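Local structure of SidF, inhibitor of growth family, member 3 (Legionella pneumophila subsp. pneumophila, 4FYE) at residues N76-N81 / Q154-V159; F189-S194 / E198-M203; N243-R248 / K647-R652; V380-D385 / G500-A505. The protein hydrolyses phosphoinositides, probably removing the 3-phosphate from phosphatidylinositol 3,4,5-trisphosphate. The protein carries 1 engineered substitution. All coordinates share one frame; numbering follows the deposited sequence.

Contact 1: N76-N81 / Q154-V159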
loop_
_atom_site.group_PDB
_atom_site.type_symbol
_atom_site.label_atom_id
_atom_site.label_comp_id
_atom_site.label_asym_id
_atom_site.label_seq_id
_atom_site.Cartn_x
_atom_site.Cartn_y
_atom_site.Cartn_z
ATOM N N ASN A 76 -4.779 -0.321 27.547
ATOM C CA ASN A 76 -3.938 -1.491 27.833
ATOM C C ASN A 76 -2.875 -1.721 26.785
ATOM O O ASN A 76 -1.745 -1.969 27.153
ATOM C CB ASN A 76 -4.733 -2.760 27.968
ATOM C CG ASN A 76 -5.576 -2.811 29.232
ATOM O OD1 ASN A 76 -5.537 -1.939 30.070
ATOM N ND2 ASN A 76 -6.395 -3.814 29.316
ATOM N N ASN A 77 -3.219 -1.628 25.495
ATOM C CA ASN A 77 -2.243 -1.753 24.409
ATOM C C ASN A 77 -1.121 -0.722 24.513
ATOM O O ASN A 77 0.057 -1.029 24.466
ATOM C CB ASN A 77 -2.926 -1.592 23.052
ATOM C CG ASN A 77 -3.824 -2.750 22.747
ATOM O OD1 ASN A 77 -3.707 -3.798 23.377
ATOM N ND2 ASN A 77 -4.743 -2.570 21.801
ATOM N N TYR A 78 -1.521 0.512 24.651
ATOM C CA TYR A 78 -0.591 1.569 24.911
ATOM C C TYR A 78 0.251 1.309 26.086
ATOM O O TYR A 78 1.420 1.457 25.944
ATOM C CB TYR A 78 -1.295 2.899 25.125
ATOM C CG TYR A 78 -0.289 4.006 25.200
ATOM C CD1 TYR A 78 0.167 4.620 24.061
ATOM C CD2 TYR A 78 0.232 4.421 26.420
ATOM C CE1 TYR A 78 1.079 5.652 24.136
ATOM C CE2 TYR A 78 1.118 5.446 26.489
ATOM C CZ TYR A 78 1.538 6.037 25.327
ATOM O OH TYR A 78 2.428 7.061 25.376
ATOM N N ILE A 79 -0.314 0.934 27.251
ATOM C CA ILE A 79 0.534 0.703 28.411
ATOM C C ILE A 79 1.607 -0.385 28.100
ATOM O O ILE A 79 2.798 -0.168 28.266
ATOM C CB ILE A 79 -0.248 0.264 29.653
ATOM C CG1 ILE A 79 -1.418 1.189 30.051
ATOM C CG2 ILE A 79 0.671 0.008 30.811
ATOM C CD1 ILE A 79 -1.097 2.555 30.513
ATOM N N ASP A 80 1.174 -1.539 27.616
ATOM C CA ASP A 80 2.001 -2.721 27.515
ATOM C C ASP A 80 3.057 -2.522 26.471
ATOM O O ASP A 80 4.197 -2.963 26.661
ATOM C CB ASP A 80 1.164 -3.960 27.106
ATOM C CG ASP A 80 0.210 -4.437 28.213
ATOM O OD1 ASP A 80 0.375 -4.053 29.404
ATOM O OD2 ASP A 80 -0.735 -5.200 27.893
ATOM N N ASN A 81 2.666 -1.894 25.361
ATOM C CA ASN A 81 3.570 -1.746 24.226
ATOM C C ASN A 81 4.664 -0.711 24.559
ATOM O O ASN A 81 5.793 -0.913 24.231
ATOM C CB ASN A 81 2.838 -1.456 22.911
ATOM C CG ASN A 81 2.018 -2.670 22.383
ATOM O OD1 ASN A 81 2.366 -3.814 22.598
ATOM N ND2 ASN A 81 0.938 -2.400 21.683
ATOM N N GLN A 154 0.219 11.170 31.920
ATOM C CA GLN A 154 0.905 10.991 33.219
ATOM C C GLN A 154 1.716 9.672 33.245
ATOM O O GLN A 154 2.880 9.625 33.716
ATOM C CB GLN A 154 -0.087 11.090 34.333
ATOM C CG GLN A 154 -0.693 12.488 34.495
ATOM C CD GLN A 154 -1.911 12.402 35.381
ATOM O OE1 GLN A 154 -2.441 11.319 35.551
ATOM N NE2 GLN A 154 -2.346 13.515 35.982
ATOM N N PHE A 155 1.162 8.611 32.652
ATOM C CA PHE A 155 1.889 7.342 32.714
ATOM C C PHE A 155 3.204 7.421 31.950
ATOM O O PHE A 155 4.236 7.014 32.453
ATOM C CB PHE A 155 1.043 6.152 32.225
ATOM C CG PHE A 155 1.848 4.891 31.930
ATOM C CD1 PHE A 155 2.500 4.183 32.955
ATOM C CD2 PHE A 155 1.981 4.432 30.633
ATOM C CE1 PHE A 155 3.233 3.027 32.669
ATOM C CE2 PHE A 155 2.697 3.286 30.333
ATOM C CZ PHE A 155 3.324 2.573 31.340
ATOM N N THR A 156 3.143 7.913 30.718
ATOM C CA THR A 156 4.343 8.048 29.909
ATOM C C THR A 156 5.387 9.010 30.529
ATOM O O THR A 156 6.561 8.730 30.513
ATOM C CB THR A 156 4.047 8.332 28.384
ATOM O OG1 THR A 156 4.260 9.698 28.055
ATOM C CG2 THR A 156 2.674 7.978 27.975
ATOM N N GLN A 157 4.972 10.122 31.108
ATOM C CA GLN A 157 5.932 11.015 31.769
ATOM C C GLN A 157 6.720 10.266 32.862
ATOM O O GLN A 157 7.923 10.564 33.141
ATOM C CB GLN A 157 5.185 12.237 32.303
ATOM C CG GLN A 157 6.026 13.190 33.141
ATOM C CD GLN A 157 5.207 13.928 34.207
ATOM O OE1 GLN A 157 4.020 13.598 34.477
ATOM N NE2 GLN A 157 5.823 14.940 34.809
ATOM N N ALA A 158 6.050 9.277 33.455
ATOM C CA ALA A 158 6.557 8.581 34.635
ATOM C C ALA A 158 7.420 7.437 34.223
ATOM O O ALA A 158 8.287 7.014 34.960
ATOM C CB ALA A 158 5.426 8.058 35.502
ATOM N N VAL A 159 7.165 6.912 33.045
ATOM C CA VAL A 159 8.003 5.877 32.471
ATOM C C VAL A 159 9.308 6.512 32.010
ATOM O O VAL A 159 10.344 5.831 31.969
ATOM C CB VAL A 159 7.339 5.241 31.228
ATOM C CG1 VAL A 159 8.197 4.152 30.635
ATOM C CG2 VAL A 159 6.011 4.649 31.570
#
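Ile79 presses both of its branches against one face of the Phe155 ring, the tight part of this packing between two helices. Its CD1 lies 4.0 Å from the centroid of the Phe155 ring and 28° off the ring normal, a CH-pi contact, with Phe155 CD2 the nearest ring atom at 3.6 Å. The other branch touches farther round the ring, Ile79 CG2 being 3.7 Å from Phe155 CZ. The opposite face is covered from within its own helix by CG2 of Val159, so the ring is sandwiched between aliphatic groups. Phe155 CG stands anti to the backbone N (chi1 165°), which sends the ring across to helix 71-92 and spans an axis separation of 11.2 Å. Packing is looser beside this. Tyr78 approaches Phe155 only edge on, with Tyr78 CE2 4.4 Å from Phe155 CD2, and the end of its ring reaches the methyl side of Thr156, where the modelled closeness is doubtful. Tyr78 stays partly exposed, and the far side of the second helix, with Gln154 and Gln157, is exposed. The two segments run almost exactly parallel, at 3°. Helix 98-119, which lies between them in sequence, closes the group: its Ala109 touches Ile79 and the ring of Phe112 meets that of Phe155, while Leu82 and Val83 of helix 71-92 continue the packing.

Contact 2: F189-S194 / E198-M203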
loop_
_atom_site.group_PDB
_atom_site.type_symbol
_atom_site.label_atom_id
_atom_site.label_comp_id
_atom_site.label_asym_id
_atom_site.label_seq_id
_atom_site.Cartn_x
_atom_site.Cartn_y
_atom_site.Cartn_z
ATOM N N PHE A 189 -14.758 -12.582 7.216
ATOM C CA PHE A 189 -16.166 -12.166 7.291
ATOM C C PHE A 189 -16.992 -12.641 6.055
ATOM O O PHE A 189 -16.464 -12.726 4.961
ATOM C CB PHE A 189 -16.275 -10.607 7.361
ATOM C CG PHE A 189 -15.586 -9.871 6.181
ATOM C CD1 PHE A 189 -14.203 -9.652 6.173
ATOM C CD2 PHE A 189 -16.338 -9.419 5.066
ATOM C CE1 PHE A 189 -13.551 -9.054 5.068
ATOM C CE2 PHE A 189 -15.698 -8.793 3.966
ATOM C CZ PHE A 189 -14.308 -8.574 3.990
ATOM N N LYS A 190 -18.293 -12.870 6.213
ATOM C CA LYS A 190 -19.199 -13.027 5.072
ATOM C C LYS A 190 -19.621 -11.676 4.486
ATOM O O LYS A 190 -20.392 -10.949 5.083
ATOM C CB LYS A 190 -20.417 -13.855 5.490
ATOM C CG LYS A 190 -20.081 -15.322 5.811
ATOM C CD LYS A 190 -21.151 -16.080 6.650
ATOM C CE LYS A 190 -22.251 -16.700 5.785
ATOM N NZ LYS A 190 -21.776 -17.672 4.734
ATOM N N ALA A 191 -19.096 -11.313 3.324
ATOM C CA ALA A 191 -19.610 -10.154 2.613
ATOM C C ALA A 191 -21.073 -10.354 2.222
ATOM O O ALA A 191 -21.517 -11.485 2.011
ATOM C CB ALA A 191 -18.793 -9.934 1.371
ATOM N N PRO A 192 -21.820 -9.262 2.080
ATOM C CA PRO A 192 -23.165 -9.343 1.477
ATOM C C PRO A 192 -23.251 -10.168 0.156
ATOM O O PRO A 192 -22.438 -9.946 -0.768
ATOM C CB PRO A 192 -23.533 -7.869 1.212
ATOM C CG PRO A 192 -22.338 -7.050 1.534
ATOM C CD PRO A 192 -21.394 -7.874 2.348
ATOM N N ASN A 193 -24.244 -11.072 0.072
ATOM C CA ASN A 193 -24.406 -12.038 -1.063
ATOM C C ASN A 193 -23.321 -13.111 -1.120
ATOM O O ASN A 193 -23.048 -13.679 -2.210
ATOM C CB ASN A 193 -24.476 -11.406 -2.490
ATOM C CG ASN A 193 -25.421 -10.231 -2.597
ATOM O OD1 ASN A 193 -24.997 -9.128 -2.954
ATOM N ND2 ASN A 193 -26.689 -10.451 -2.312
ATOM N N SER A 194 -22.679 -13.393 0.005
ATOM C CA SER A 194 -21.732 -14.507 -0.010
ATOM C C SER A 194 -22.562 -15.766 -0.163
ATOM O O SER A 194 -23.758 -15.736 0.089
ATOM C CB SER A 194 -20.862 -14.566 1.250
ATOM O OG SER A 194 -21.634 -14.891 2.389
ATOM N N GLU A 198 -19.350 -20.435 2.178
ATOM C CA GLU A 198 -18.318 -19.487 1.681
ATOM C C GLU A 198 -18.079 -18.272 2.612
ATOM O O GLU A 198 -18.939 -17.916 3.411
ATOM C CB GLU A 198 -18.535 -19.090 0.190
ATOM C CG GLU A 198 -17.777 -20.025 -0.753
ATOM C CD GLU A 198 -17.997 -19.796 -2.244
ATOM O OE1 GLU A 198 -18.193 -18.643 -2.700
ATOM O OE2 GLU A 198 -17.936 -20.815 -2.993
ATOM N N GLU A 199 -16.888 -17.695 2.555
ATOM C CA GLU A 199 -16.608 -16.454 3.294
ATOM C C GLU A 199 -15.481 -15.676 2.653
ATOM O O GLU A 199 -14.633 -16.253 1.961
ATOM C CB GLU A 199 -16.298 -16.713 4.771
ATOM C CG GLU A 199 -14.994 -17.463 5.057
ATOM C CD GLU A 199 -14.621 -17.432 6.550
ATOM O OE1 GLU A 199 -13.529 -17.912 6.938
ATOM O OE2 GLU A 199 -15.416 -16.901 7.358
ATOM N N GLN A 200 -15.455 -14.376 2.911
ATOM C CA GLN A 200 -14.417 -13.575 2.355
ATOM C C GLN A 200 -13.285 -13.290 3.369
ATOM O O GLN A 200 -13.423 -13.565 4.576
ATOM C CB GLN A 200 -15.048 -12.292 1.816
ATOM C CG GLN A 200 -15.740 -12.408 0.451
ATOM C CD GLN A 200 -16.921 -13.380 0.440
ATOM O OE1 GLN A 200 -16.942 -14.290 -0.409
ATOM N NE2 GLN A 200 -17.924 -13.193 1.355
ATOM N N PHE A 201 -12.163 -12.735 2.889
ATOM C CA PHE A 201 -11.044 -12.350 3.787
ATOM C C PHE A 201 -10.215 -11.243 3.156
ATOM O O PHE A 201 -10.218 -11.068 1.920
ATOM C CB PHE A 201 -10.110 -13.504 4.062
ATOM C CG PHE A 201 -9.527 -14.087 2.827
ATOM C CD1 PHE A 201 -10.157 -15.133 2.186
ATOM C CD2 PHE A 201 -8.313 -13.618 2.320
ATOM C CE1 PHE A 201 -9.606 -15.685 1.010
ATOM C CE2 PHE A 201 -7.763 -14.142 1.159
ATOM C CZ PHE A 201 -8.410 -15.162 0.496
ATOM N N ILE A 202 -9.482 -10.534 4.017
ATOM C CA ILE A 202 -8.455 -9.619 3.614
ATOM C C ILE A 202 -7.272 -9.826 4.554
ATOM O O ILE A 202 -7.459 -9.903 5.765
ATOM C CB ILE A 202 -8.884 -8.150 3.808
ATOM C CG1 ILE A 202 -10.200 -7.841 3.125
ATOM C CG2 ILE A 202 -7.792 -7.214 3.246
ATOM C CD1 ILE A 202 -10.845 -6.621 3.730
ATOM N N MET A 203 -6.057 -9.843 4.008
ATOM C CA MET A 203 -4.896 -9.959 4.852
ATOM C C MET A 203 -3.765 -9.034 4.420
ATOM O O MET A 203 -3.780 -8.541 3.327
ATOM C CB MET A 203 -4.428 -11.390 4.904
ATOM C CG MET A 203 -4.371 -12.083 3.567
ATOM S SD MET A 203 -3.586 -13.718 3.831
ATOM C CE MET A 203 -4.937 -14.839 4.238
#
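The loop end of a beta-hairpin is closed here by Phe189 and Gln200, an antiparallel hydrogen-bonded pair that joins strands 184-189 and 199-206. Phe189 N donates to Gln200 O at 3.1 Å, nearly straight at 172°, and Gln200 N returns a shorter, more bent bond to Phe189 O at 2.8 Å. With CG set between the backbone N and the carbonyl carbon (chi1 56°), the Phe189 ring lies along the partner strand: Gln200 CB sits over one face, toward the rim, and Ile202 CD1 meets the edge, 3.9 Å from Phe189 CE1. Beyond the pair the chain makes a type II turn from Ala191 to Ser194. Lys190 bends at its last two torsions and comes back across the loop, where Lys190 NZ donates a hydrogen bond to Glu198 O at 3.1 Å; the donor lies in the carbonyl plane. Its CG also rests by the CB of Glu199, whose carboxylate goes to Arg188, while that of Glu198 is hydrogen-bonded to His255. Helix 692-699 packs on the Phe189 ring through Leu696 and Glu699. Along its other edge, strand 199-206 is hydrogen-bonded to strand 247-254 in the six-stranded mixed sheet.

Contact 3: N243-R248 / K647-R652. With PO4 (phosphate ion), chain B.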
loop_
_atom_site.group_PDB
_atom_site.type_symbol
_atom_site.label_atom_id
_atom_site.label_comp_id
_atom_site.label_asym_id
_atom_site.label_seq_id
_atom_site.Cartn_x
_atom_site.Cartn_y
_atom_site.Cartn_z
ATOM N N ASN A 243 12.909 0.324 3.484
ATOM C CA ASN A 243 11.479 0.634 3.504
ATOM C C ASN A 243 10.740 0.207 4.794
ATOM O O ASN A 243 11.196 -0.643 5.579
ATOM C CB ASN A 243 10.801 -0.011 2.286
ATOM C CG ASN A 243 11.070 0.761 1.020
ATOM O OD1 ASN A 243 10.866 1.973 0.992
ATOM N ND2 ASN A 243 11.557 0.077 -0.028
ATOM N N SER A 244 9.587 0.799 5.025
ATOM C CA SER A 244 8.776 0.268 6.100
ATOM C C SER A 244 7.310 0.503 5.838
ATOM O O SER A 244 6.911 1.249 4.909
ATOM C CB SER A 244 9.240 0.699 7.535
ATOM O OG SER A 244 9.193 2.110 7.746
ATOM N N SER A 245 6.540 -0.195 6.666
ATOM C CA SER A 245 5.109 -0.337 6.505
ATOM C C SER A 245 4.766 -0.966 5.119
ATOM O O SER A 245 3.698 -0.667 4.565
ATOM C CB SER A 245 4.410 1.022 6.803
ATOM O OG SER A 245 3.172 1.201 6.117
ATOM N N MET A 246 5.655 -1.817 4.559
ATOM C CA MET A 246 5.298 -2.518 3.300
ATOM C C MET A 246 4.677 -3.844 3.572
ATOM O O MET A 246 5.280 -4.730 4.164
ATOM C CB MET A 246 6.441 -2.691 2.302
ATOM C CG MET A 246 5.960 -2.712 0.870
ATOM S SD MET A 246 7.295 -2.547 -0.317
ATOM C CE MET A 246 6.368 -2.983 -1.789
ATOM N N ALA A 247 3.454 -3.988 3.110
ATOM C CA ALA A 247 2.796 -5.254 3.240
ATOM C C ALA A 247 2.129 -5.640 1.919
ATOM O O ALA A 247 1.733 -4.769 1.111
ATOM C CB ALA A 247 1.722 -5.151 4.345
ATOM N N ARG A 248 1.945 -6.933 1.754
ATOM C CA ARG A 248 1.329 -7.487 0.600
ATOM C C ARG A 248 -0.133 -7.607 1.033
ATOM O O ARG A 248 -0.451 -8.190 2.092
ATOM C CB ARG A 248 1.911 -8.881 0.338
ATOM C CG ARG A 248 1.241 -9.643 -0.808
ATOM C CD ARG A 248 1.832 -9.115 -2.169
ATOM N NE ARG A 248 1.394 -10.009 -3.204
ATOM C CZ ARG A 248 2.028 -11.133 -3.515
ATOM N NH1 ARG A 248 3.171 -11.420 -2.911
ATOM N NH2 ARG A 248 1.514 -11.958 -4.429
ATOM N N LYS A 647 2.588 9.532 3.940
ATOM C CA LYS A 647 3.902 9.643 4.612
ATOM C C LYS A 647 4.250 8.342 5.323
ATOM O O LYS A 647 5.166 7.659 4.899
ATOM C CB LYS A 647 4.005 10.877 5.541
ATOM C CG LYS A 647 5.399 11.097 6.116
ATOM C CD LYS A 647 5.585 12.495 6.687
ATOM C CE LYS A 647 6.964 13.034 6.267
ATOM N NZ LYS A 647 7.613 14.080 7.122
ATOM N N SER A 648 3.496 8.004 6.363
ATOM C CA SER A 648 3.686 6.730 7.081
ATOM C C SER A 648 2.791 5.545 6.589
ATOM O O SER A 648 2.973 4.411 7.017
ATOM C CB SER A 648 3.414 6.973 8.573
ATOM O OG SER A 648 2.026 7.294 8.760
ATOM N N ASN A 649 1.775 5.883 5.811
ATOM C CA ASN A 649 0.840 4.921 5.255
ATOM C C ASN A 649 -0.197 4.450 6.257
ATOM O O ASN A 649 -1.013 3.600 5.958
ATOM C CB ASN A 649 1.558 3.721 4.658
ATOM C CG ASN A 649 0.707 3.003 3.643
ATOM O OD1 ASN A 649 0.146 3.622 2.749
ATOM N ND2 ASN A 649 0.586 1.695 3.790
ATOM N N ASN A 650 -0.147 5.003 7.454
ATOM C CA ASN A 650 -1.148 4.725 8.466
ATOM C C ASN A 650 -2.538 5.244 8.128
ATOM O O ASN A 650 -3.533 4.624 8.470
ATOM C CB ASN A 650 -0.696 5.235 9.830
ATOM C CG ASN A 650 0.377 4.368 10.439
ATOM O OD1 ASN A 650 0.378 3.157 10.262
ATOM N ND2 ASN A 650 1.301 4.985 11.150
ATOM N N ASP A 651 -2.606 6.413 7.509
ATOM C CA ASP A 651 -3.879 7.096 7.382
ATOM C C ASP A 651 -4.473 7.219 5.984
ATOM O O ASP A 651 -5.386 6.494 5.643
ATOM C CB ASP A 651 -3.780 8.458 8.057
ATOM C CG ASP A 651 -2.983 8.403 9.343
ATOM O OD1 ASP A 651 -3.446 7.767 10.305
ATOM O OD2 ASP A 651 -1.887 8.985 9.393
ATOM N N ARG A 652 -3.960 8.138 5.177
ATOM C CA ARG A 652 -4.538 8.387 3.861
ATOM C C ARG A 652 -4.451 7.186 2.932
ATOM O O ARG A 652 -5.386 6.879 2.217
ATOM C CB ARG A 652 -3.877 9.595 3.205
ATOM C CG ARG A 652 -4.570 10.909 3.490
ATOM C CD ARG A 652 -3.688 12.085 3.133
ATOM N NE ARG A 652 -2.328 11.910 3.612
ATOM C CZ ARG A 652 -1.368 12.810 3.463
ATOM N NH1 ARG A 652 -1.618 13.944 2.843
ATOM N NH2 ARG A 652 -0.160 12.576 3.933
HETATM P P PO4 B . -0.641 9.724 6.325
HETATM O O1 PO4 B . -1.950 10.175 5.667
HETATM O O2 PO4 B . 0.557 10.343 5.614
HETATM O O3 PO4 B . -0.482 10.114 7.802
HETATM O O4 PO4 B . -0.533 8.189 6.241
#
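Ser245 and Ser648 join the two segments through one weak hydrogen bond, Ser245 OG to Ser648 O at 3.3 Å. The same OG lies 3.3 Å from Asn649 CB, its placement anti to the backbone N (chi1 152°) carrying it toward the 647-652 loop. That loop wraps a phosphate ion, and the side chain of Arg652 shows how closely. Its CB is 3.2 Å from phosphate O1, and CG and CD follow the same oxygen round as the chain bends at chi3 (-45°). NE then donates to it, Arg652 NE to phosphate O1 at 2.7 Å. CZ carries the guanidinium on, and at the tip Arg652 NH2 meets phosphate O2 at 2.9 Å, at the edge and in the guanidinium plane, with a fairly straight N-H...O angle of 167°. The backbone completes the grip: Arg652 N also donates to O1, Asp651 N reaches O4 at 3.0 Å, and Lys647 N reaches O2 at 2.8 Å. Ser646 OG is a further hydrogen-bonding partner of the ion. Residues 646-652 have the spacing of the CX5R phosphate loop, with Ser646, probably the engineered residue, at the cysteine position and Arg652 as its arginine. Backbone N-H groups converging at the start of helix 652-668, together with the two-pronged arginine, would suit an anionic phosphoryl group, consistent with the ion marking where a substrate phosphate binds.

Contact 4: V380-D385 / G500-A505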
loop_
_atom_site.group_PDB
_atom_site.type_symbol
_atom_site.label_atom_id
_atom_site.label_comp_id
_atom_site.label_asym_id
_atom_site.label_seq_id
_atom_site.Cartn_x
_atom_site.Cartn_y
_atom_site.Cartn_z
ATOM N N VAL A 380 10.496 10.688 -5.302
ATOM C CA VAL A 380 10.104 9.322 -5.552
ATOM C C VAL A 380 9.838 9.261 -7.033
ATOM O O VAL A 380 10.365 8.378 -7.737
ATOM C CB VAL A 380 8.882 8.905 -4.688
ATOM C CG1 VAL A 380 8.220 7.670 -5.263
ATOM C CG2 VAL A 380 9.259 8.679 -3.223
ATOM N N ARG A 381 9.090 10.240 -7.535
ATOM C CA ARG A 381 8.829 10.324 -8.972
ATOM C C ARG A 381 10.125 10.385 -9.824
ATOM O O ARG A 381 10.212 9.781 -10.870
ATOM C CB ARG A 381 7.826 11.452 -9.248
ATOM C CG ARG A 381 8.160 12.392 -10.377
ATOM C CD ARG A 381 7.750 11.844 -11.714
ATOM N NE ARG A 381 8.818 12.012 -12.694
ATOM C CZ ARG A 381 9.922 12.763 -12.577
ATOM N NH1 ARG A 381 10.168 13.489 -11.496
ATOM N NH2 ARG A 381 10.798 12.785 -13.571
ATOM N N GLN A 382 11.159 11.032 -9.328
ATOM C CA GLN A 382 12.422 11.116 -10.056
ATOM C C GLN A 382 13.191 9.774 -10.033
ATOM O O GLN A 382 13.724 9.315 -11.076
ATOM C CB GLN A 382 13.224 12.271 -9.457
ATOM C CG GLN A 382 14.706 12.308 -9.744
ATOM C CD GLN A 382 15.371 13.610 -9.299
ATOM O OE1 GLN A 382 16.336 14.061 -9.941
ATOM N NE2 GLN A 382 14.848 14.240 -8.222
ATOM N N MET A 383 13.232 9.130 -8.863
ATOM C CA MET A 383 13.910 7.829 -8.745
ATOM C C MET A 383 13.155 6.677 -9.496
ATOM O O MET A 383 13.767 5.844 -10.150
ATOM C CB MET A 383 14.266 7.503 -7.278
ATOM C CG MET A 383 14.933 8.634 -6.496
ATOM S SD MET A 383 16.495 9.355 -7.135
ATOM C CE MET A 383 16.012 10.042 -8.685
ATOM N N MET A 384 11.829 6.660 -9.429
ATOM C CA MET A 384 11.059 5.753 -10.266
ATOM C C MET A 384 11.412 5.922 -11.732
ATOM O O MET A 384 11.623 4.919 -12.443
ATOM C CB MET A 384 9.523 5.902 -10.049
ATOM C CG MET A 384 9.007 5.364 -8.708
ATOM S SD MET A 384 7.209 5.560 -8.570
ATOM C CE MET A 384 6.824 4.521 -9.957
ATOM N N ASP A 385 11.467 7.170 -12.202
ATOM C CA ASP A 385 11.805 7.432 -13.628
ATOM C C ASP A 385 13.291 7.192 -13.935
ATOM O O ASP A 385 13.649 6.934 -15.091
ATOM C CB ASP A 385 11.400 8.850 -14.078
ATOM C CG ASP A 385 9.995 8.919 -14.717
ATOM O OD1 ASP A 385 9.483 7.903 -15.275
ATOM O OD2 ASP A 385 9.395 10.032 -14.650
ATOM N N GLY A 500 21.265 6.148 -16.519
ATOM C CA GLY A 500 22.225 5.154 -15.994
ATOM C C GLY A 500 23.379 5.832 -15.261
ATOM O O GLY A 500 23.667 5.528 -14.078
ATOM N N ALA A 501 24.000 6.792 -15.956
ATOM C CA ALA A 501 25.072 7.611 -15.410
ATOM C C ALA A 501 24.629 8.315 -14.106
ATOM O O ALA A 501 25.370 8.345 -13.114
ATOM C CB ALA A 501 25.554 8.613 -16.464
ATOM N N TYR A 502 23.407 8.832 -14.077
ATOM C CA TYR A 502 22.918 9.469 -12.853
ATOM C C TYR A 502 22.797 8.515 -11.624
ATOM O O TYR A 502 23.199 8.868 -10.488
ATOM C CB TYR A 502 21.598 10.172 -13.163
ATOM C CG TYR A 502 20.928 10.784 -12.001
ATOM C CD1 TYR A 502 21.454 11.937 -11.383
ATOM C CD2 TYR A 502 19.733 10.256 -11.512
ATOM C CE1 TYR A 502 20.830 12.533 -10.298
ATOM C CE2 TYR A 502 19.082 10.848 -10.428
ATOM C CZ TYR A 502 19.633 11.973 -9.826
ATOM O OH TYR A 502 18.974 12.541 -8.738
ATOM N N ARG A 503 22.235 7.327 -11.830
ATOM C CA ARG A 503 22.061 6.396 -10.710
ATOM C C ARG A 503 23.416 6.022 -10.139
ATOM O O ARG A 503 23.644 6.105 -8.922
ATOM C CB ARG A 503 21.374 5.104 -11.140
ATOM C CG ARG A 503 19.919 5.236 -11.514
ATOM C CD ARG A 503 19.344 3.870 -11.848
ATOM N NE ARG A 503 19.715 3.423 -13.192
ATOM C CZ ARG A 503 20.639 2.506 -13.431
ATOM N NH1 ARG A 503 21.301 1.909 -12.411
ATOM N NH2 ARG A 503 20.895 2.181 -14.688
ATOM N N GLU A 504 24.311 5.606 -11.038
ATOM C CA GLU A 504 25.604 5.071 -10.619
ATOM C C GLU A 504 26.356 6.164 -9.864
ATOM O O GLU A 504 26.890 5.952 -8.773
ATOM C CB GLU A 504 26.373 4.493 -11.823
ATOM C CG GLU A 504 26.880 3.043 -11.634
ATOM C CD GLU A 504 25.969 2.068 -10.797
ATOM O OE1 GLU A 504 26.387 1.625 -9.684
ATOM O OE2 GLU A 504 24.845 1.691 -11.234
ATOM N N ALA A 505 26.301 7.365 -10.409
ATOM C CA ALA A 505 26.944 8.482 -9.796
ATOM C C ALA A 505 26.392 8.755 -8.377
ATOM O O ALA A 505 27.142 8.931 -7.427
ATOM C CB ALA A 505 26.765 9.668 -10.703
#
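Met383 bends at chi2 (-57°) and chi3 (63°), while Tyr502 holds CG anti to its own backbone N, chi1 176°, and between them these turns bring the methionine methyl to the tyrosine ring. Met383 CE arrives at the ring edge, in its plane, 3.6 Å from Tyr502 CE2, and it also lies 3.9 Å from Tyr502 OH. Gln382, next to it on the same helix, reaches the hydroxyl end of the ring. Extended beyond CG, it crosses the tyrosine at about a right angle and sets its amide plane nearly parallel to the ring, with Gln382 CD 3.8 Å from Tyr502 OH. The contact buries just 99 Å² and rests on three side chains, two of them buried. On helix 373-387 a salt bridge one turn long, Arg381 NE to Asp385 OD2 at 2.8 Å, meets the carboxylate oxygen on its anti side. Both charges have further partners: Arg381 also pairs with Glu543, and Asp385 with Arg443. Thr294 and Leu295 of helix 284-311 pack on Met383, and Val532 and Glu536 of helix 522-583 on Tyr502. Helices 482-514 and 522-583 follow one another and pack through Tyr502; helix 482-514 and the first part of helix 522-583 lie in a predicted coiled coil. Tyr502 thus joins the helical hairpin to helix 373-387, whose Met384 packs on strands 353-360 and 402-416 of the four-stranded mixed sheet.

Contacts 1, 2 and 3 follow in series along the chain, whereas contact 4 is nested inside the loop that contact 3 closes. Contact 3 lies near the middle of the molecule, its centre about 6 Å from that of the chain, and holds the phosphate. The others are spread around it, with centres 24 Å (contact 1), 25 Å (contact 2) and 23 Å (contact 4) away. Contacts 2 and 3 share the six-stranded sheet through neighbouring strands 199-206 and 247-254. Contact 1 joins helices 71-92 and 136-163. The four-stranded sheet connects contacts 3 and 4, through strand 641-645 before loop 647-652 and helix 373-387 packed on it, so the phosphate loop lies where the two sheets come together.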